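PDB 4TPV: hookworm platelet inhibitor 1 from Ancylostoma caninum, which inhibits platelet aggregation and the adhesion of resting platelets to fibrinogen and collagen, possibly by binding platelet integrins. Local coordinates for residues A110-C122 against V134-I148. Numbering follows the deposited sequence.
Sequences ANMVWDSHDKLGC and VCQYGPEAKGDGKTI
Gly138 O accepts two backbone N-H groups, from Asp118 N at 2.8 Å and Lys119 N at 3.1 Å. Two consecutive residues thus face one, which makes a classic beta bulge. Beyond it strands 119-122 and 134-138 pair antiparallel. Gly121 and Gln136 exchange two hydrogen bonds, and Gln136 N reaches Gly121 O almost straight at 2.8 Å. The non-hydrogen-bonded pair Cys122 and Cys135 is joined by a disulfide. At the other end Asp115 N donates to Ile148 O at 2.9 Å. A water bridges Asp115 OD1 and Thr147 O, while the main polar partner of the carboxylate is Glu150. His117 ND1 donates in its ring plane to a lone pair of the backbone oxygen Asn111 O at 2.8 Å, and NE2 is hydrogen-bonded to Glu67 OE2. This fixes the imidazole's rotation.

The Trp114 indole is sandwiched by the loop 139-148, between Lys142 and Ile148. Ile148 CA sits over the centre of the six-membered ring of Trp114 at 3.7 Å, and Lys142 CA lies over the opposite face. Lys146 CB meets the ring edge. Trp114 CG lies roughly opposite the backbone N (chi1 -151°), which carries the indole between these residues.

Tyr137 CB packs over one imidazole face of His117. Asn111 CB touches Tyr137 CD2 at 3.6 Å, while Tyr137 OH is hydrogen-bonded to His23 NE2 of helix 13-34.

The disulfide-linked hairpin, with helices packed around its sheet, belongs to the alpha-beta-alpha sandwich of the CAP fold.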
loop_
_atom_site.group_PDB
_atom_site.type_symbol
_atom_site.label_atom_id
_atom_site.label_comp_id
_atom_site.label_asym_id
_atom_site.label_seq_id
_atom_site.Cartn_x
_atom_site.Cartn_y
_atom_site.Cartn_z
ATOM N N ALA A 110 7.232 2.134 4.040
ATOM C CA ALA A 110 7.847 0.937 3.453
ATOM C C ALA A 110 6.797 -0.034 2.886
ATOM O O ALA A 110 7.017 -0.636 1.817
ATOM C CB ALA A 110 8.730 0.241 4.495
ATOM N N ASN A 111 5.672 -0.200 3.575
ATOM C CA ASN A 111 4.634 -1.079 3.057
ATOM C C ASN A 111 4.067 -0.514 1.760
ATOM O O ASN A 111 3.776 -1.259 0.821
ATOM C CB ASN A 111 3.499 -1.271 4.074
ATOM C CG ASN A 111 3.615 -2.577 4.855
ATOM O OD1 ASN A 111 3.939 -3.639 4.300
ATOM N ND2 ASN A 111 3.315 -2.506 6.156
ATOM N N MET A 112 3.913 0.812 1.710
ATOM C CA MET A 112 3.304 1.447 0.545
ATOM C C MET A 112 4.193 1.415 -0.690
ATOM O O MET A 112 3.678 1.342 -1.802
ATOM C CB MET A 112 2.908 2.903 0.846
ATOM C CG MET A 112 1.781 3.035 1.850
ATOM S SD MET A 112 0.913 4.619 1.740
ATOM C CE MET A 112 2.248 5.777 2.007
ATOM N N VAL A 113 5.514 1.446 -0.512
ATOM C CA VAL A 113 6.421 1.483 -1.673
ATOM C C VAL A 113 7.314 0.242 -1.825
ATOM O O VAL A 113 8.212 0.217 -2.681
ATOM C CB VAL A 113 7.292 2.764 -1.648
ATOM C CG1 VAL A 113 6.388 4.004 -1.661
ATOM C CG2 VAL A 113 8.278 2.762 -0.451
ATOM N N TRP A 114 7.039 -0.809 -1.057
ATOM C CA TRP A 114 7.769 -2.071 -1.244
ATOM C C TRP A 114 7.578 -2.543 -2.691
ATOM O O TRP A 114 6.435 -2.659 -3.148
ATOM C CB TRP A 114 7.277 -3.139 -0.249
ATOM C CG TRP A 114 8.373 -4.098 0.077
ATOM C CD1 TRP A 114 8.757 -5.191 -0.653
ATOM C CD2 TRP A 114 9.281 -4.019 1.187
ATOM N NE1 TRP A 114 9.833 -5.815 -0.053
ATOM C CE2 TRP A 114 10.173 -5.116 1.077
ATOM C CE3 TRP A 114 9.409 -3.147 2.276
ATOM C CZ2 TRP A 114 11.195 -5.353 2.006
ATOM C CZ3 TRP A 114 10.433 -3.381 3.209
ATOM C CH2 TRP A 114 11.316 -4.481 3.052
ATOM N N ASP A 115 8.657 -2.809 -3.421
ATOM C CA ASP A 115 8.487 -2.861 -4.865
ATOM C C ASP A 115 7.667 -4.093 -5.275
ATOM O O ASP A 115 6.878 -4.021 -6.222
ATOM C CB ASP A 115 9.847 -2.746 -5.622
ATOM C CG ASP A 115 10.852 -3.829 -5.288
ATOM O OD1 ASP A 115 10.609 -4.709 -4.443
ATOM O OD2 ASP A 115 11.933 -3.773 -5.901
ATOM N N SER A 116 7.778 -5.185 -4.516
ATOM C CA SER A 116 7.101 -6.415 -4.903
ATOM C C SER A 116 5.655 -6.448 -4.411
ATOM O O SER A 116 4.900 -7.370 -4.759
ATOM C CB SER A 116 7.858 -7.646 -4.388
ATOM O OG SER A 116 8.011 -7.587 -2.980
ATOM N N HIS A 117 5.258 -5.467 -3.615
ATOM C CA HIS A 117 3.844 -5.401 -3.214
ATOM C C HIS A 117 2.946 -5.087 -4.409
ATOM O O HIS A 117 3.159 -4.090 -5.092
ATOM C CB HIS A 117 3.614 -4.354 -2.118
ATOM C CG HIS A 117 3.962 -4.829 -0.745
ATOM N ND1 HIS A 117 4.024 -3.980 0.341
ATOM C CD2 HIS A 117 4.288 -6.058 -0.281
ATOM C CE1 HIS A 117 4.377 -4.667 1.413
ATOM N NE2 HIS A 117 4.534 -5.931 1.066
ATOM N N ASP A 118 1.920 -5.911 -4.646
ATOM C CA ASP A 118 1.041 -5.653 -5.791
ATOM C C ASP A 118 -0.441 -5.742 -5.430
ATOM O O ASP A 118 -1.298 -5.703 -6.306
ATOM C CB ASP A 118 1.356 -6.620 -6.943
ATOM C CG ASP A 118 1.135 -8.080 -6.587
ATOM O OD1 ASP A 118 0.600 -8.402 -5.513
ATOM O OD2 ASP A 118 1.505 -8.937 -7.419
ATOM N N LYS A 119 -0.725 -5.856 -4.139
ATOM C CA LYS A 119 -2.107 -5.967 -3.669
ATOM C C LYS A 119 -2.276 -5.209 -2.353
ATOM O O LYS A 119 -1.376 -5.191 -1.513
ATOM C CB LYS A 119 -2.514 -7.436 -3.468
ATOM C CG LYS A 119 -2.551 -8.285 -4.716
ATOM C CD LYS A 119 -2.801 -9.746 -4.332
ATOM C CE LYS A 119 -3.021 -10.612 -5.565
ATOM N NZ LYS A 119 -1.826 -10.638 -6.460
ATOM N N LEU A 120 -3.416 -4.543 -2.189
ATOM C CA LEU A 120 -3.790 -4.014 -0.882
ATOM C C LEU A 120 -5.281 -4.205 -0.640
ATOM O O LEU A 120 -6.073 -4.332 -1.581
ATOM C CB LEU A 120 -3.437 -2.518 -0.743
ATOM C CG LEU A 120 -4.470 -1.548 -1.339
ATOM C CD1 LEU A 120 -4.187 -0.121 -0.869
ATOM C CD2 LEU A 120 -4.470 -1.620 -2.856
ATOM N N GLY A 121 -5.648 -4.216 0.633
ATOM C CA GLY A 121 -7.046 -4.181 1.030
ATOM C C GLY A 121 -7.107 -3.413 2.324
ATOM O O GLY A 121 -6.205 -3.539 3.146
ATOM N N CYS A 122 -8.173 -2.637 2.520
ATOM C CA CYS A 122 -8.232 -1.717 3.665
ATOM C C CYS A 122 -9.540 -1.813 4.456
ATOM O O CYS A 122 -10.523 -2.382 3.992
ATOM C CB CYS A 122 -8.014 -0.281 3.186
ATOM S SG CYS A 122 -6.427 -0.006 2.340
ATOM N N VAL A 134 -6.923 0.653 8.609
ATOM C CA VAL A 134 -5.916 -0.410 8.474
ATOM C C VAL A 134 -5.855 -0.855 7.030
ATOM O O VAL A 134 -6.894 -1.113 6.416
ATOM C CB VAL A 134 -6.252 -1.639 9.364
ATOM C CG1 VAL A 134 -5.332 -2.796 9.043
ATOM C CG2 VAL A 134 -6.209 -1.266 10.844
ATOM N N CYS A 135 -4.649 -0.940 6.484
ATOM C CA CYS A 135 -4.464 -1.534 5.176
ATOM C C CYS A 135 -3.512 -2.715 5.295
ATOM O O CYS A 135 -2.534 -2.673 6.043
ATOM C CB CYS A 135 -3.926 -0.519 4.170
ATOM S SG CYS A 135 -5.087 0.787 3.662
ATOM N N GLN A 136 -3.838 -3.772 4.565
ATOM C CA GLN A 136 -3.040 -4.978 4.505
ATOM C C GLN A 136 -2.499 -5.109 3.092
ATOM O O GLN A 136 -3.198 -4.814 2.109
ATOM C CB GLN A 136 -3.888 -6.212 4.892
ATOM C CG GLN A 136 -4.317 -6.218 6.352
ATOM C CD GLN A 136 -3.338 -6.946 7.242
ATOM O OE1 GLN A 136 -2.324 -7.473 6.772
ATOM N NE2 GLN A 136 -3.631 -6.984 8.543
ATOM N N TYR A 137 -1.241 -5.526 2.988
ATOM C CA TYR A 137 -0.569 -5.607 1.702
ATOM C C TYR A 137 -0.112 -7.022 1.382
ATOM O O TYR A 137 -0.003 -7.892 2.268
ATOM C CB TYR A 137 0.629 -4.645 1.688
ATOM C CG TYR A 137 0.228 -3.221 2.008
ATOM C CD1 TYR A 137 -0.251 -2.374 1.021
ATOM C CD2 TYR A 137 0.271 -2.741 3.320
ATOM C CE1 TYR A 137 -0.652 -1.052 1.325
ATOM C CE2 TYR A 137 -0.124 -1.436 3.626
ATOM C CZ TYR A 137 -0.569 -0.592 2.621
ATOM O OH TYR A 137 -0.947 0.701 2.933
ATOM N N GLY A 138 0.161 -7.259 0.101
ATOM C CA GLY A 138 0.686 -8.546 -0.334
ATOM C C GLY A 138 1.444 -8.441 -1.645
ATOM O O GLY A 138 1.328 -7.446 -2.356
ATOM N N PRO A 139 2.268 -9.455 -1.955
ATOM C CA PRO A 139 2.515 -10.604 -1.077
ATOM C C PRO A 139 3.452 -10.269 0.069
ATOM O O PRO A 139 4.046 -9.190 0.118
ATOM C CB PRO A 139 3.163 -11.643 -2.014
ATOM C CG PRO A 139 3.432 -10.936 -3.318
ATOM C CD PRO A 139 3.112 -9.482 -3.158
ATOM N N GLU A 140 3.586 -11.194 1.007
ATOM C CA GLU A 140 4.466 -10.955 2.145
ATOM C C GLU A 140 5.941 -10.919 1.746
ATOM O O GLU A 140 6.453 -11.832 1.094
ATOM C CB GLU A 140 4.237 -12.019 3.218
ATOM C CG GLU A 140 2.876 -11.930 3.889
ATOM C CD GLU A 140 2.632 -13.081 4.853
ATOM O OE1 GLU A 140 3.480 -14.000 4.917
ATOM O OE2 GLU A 140 1.591 -13.066 5.543
ATOM N N ALA A 141 6.621 -9.855 2.161
ATOM C CA ALA A 141 7.998 -9.614 1.759
ATOM C C ALA A 141 8.746 -8.695 2.726
ATOM O O ALA A 141 9.957 -8.807 2.864
ATOM C CB ALA A 141 8.028 -9.013 0.357
ATOM N N LYS A 142 8.038 -7.772 3.376
ATOM C CA LYS A 142 8.676 -6.743 4.199
ATOM C C LYS A 142 9.317 -7.331 5.467
ATOM O O LYS A 142 8.779 -8.241 6.089
ATOM C CB LYS A 142 7.657 -5.664 4.568
ATOM C CG LYS A 142 8.125 -4.585 5.569
ATOM C CD LYS A 142 7.101 -3.434 5.542
ATOM C CE LYS A 142 7.144 -2.525 6.788
ATOM N NZ LYS A 142 6.608 -3.201 8.019
ATOM N N GLY A 143 10.474 -6.805 5.847
ATOM C CA GLY A 143 11.171 -7.281 7.027
ATOM C C GLY A 143 12.389 -6.425 7.308
ATOM O O GLY A 143 12.967 -5.842 6.383
ATOM N N ASP A 144 12.775 -6.363 8.580
ATOM C CA ASP A 144 13.961 -5.619 9.008
ATOM C C ASP A 144 15.172 -6.062 8.203
ATOM O O ASP A 144 15.450 -7.258 8.081
ATOM C CB ASP A 144 14.203 -5.830 10.503
ATOM C CG ASP A 144 15.262 -4.911 11.071
ATOM O OD1 ASP A 144 15.519 -3.825 10.506
ATOM O OD2 ASP A 144 15.827 -5.279 12.126
ATOM N N GLY A 145 15.894 -5.074 7.663
ATOM C CA GLY A 145 17.137 -5.331 6.961
ATOM C C GLY A 145 16.982 -5.730 5.507
ATOM O O GLY A 145 17.983 -5.912 4.798
ATOM N N LYS A 146 15.741 -5.884 5.066
ATOM C CA LYS A 146 15.489 -6.294 3.688
ATOM C C LYS A 146 15.411 -5.079 2.770
ATOM O O LYS A 146 15.121 -3.959 3.203
ATOM C CB LYS A 146 14.206 -7.133 3.597
ATOM C CG LYS A 146 14.282 -8.404 4.451
ATOM C CD LYS A 146 13.023 -9.264 4.349
ATOM C CE LYS A 146 12.901 -9.894 2.985
ATOM N NZ LYS A 146 11.750 -10.846 2.930
ATOM N N THR A 147 15.657 -5.315 1.487
ATOM C CA THR A 147 15.641 -4.237 0.506
ATOM C C THR A 147 14.204 -3.885 0.120
ATOM O O THR A 147 13.455 -4.751 -0.359
ATOM C CB THR A 147 16.455 -4.644 -0.737
ATOM O OG1 THR A 147 17.815 -4.883 -0.345
ATOM C CG2 THR A 147 16.423 -3.535 -1.796
ATOM N N ILE A 148 13.828 -2.626 0.359
ATOM C CA ILE A 148 12.490 -2.120 0.032
ATOM C C ILE A 148 12.259 -2.107 -1.474
ATOM O O ILE A 148 11.174 -2.487 -1.957
ATOM C CB ILE A 148 12.269 -0.689 0.583
ATOM C CG1 ILE A 148 12.591 -0.606 2.071
ATOM C CG2 ILE A 148 10.818 -0.230 0.311
ATOM C CD1 ILE A 148 12.791 0.854 2.555
HETATM O O HOH W 1 12.436 -5.711 -2.819
#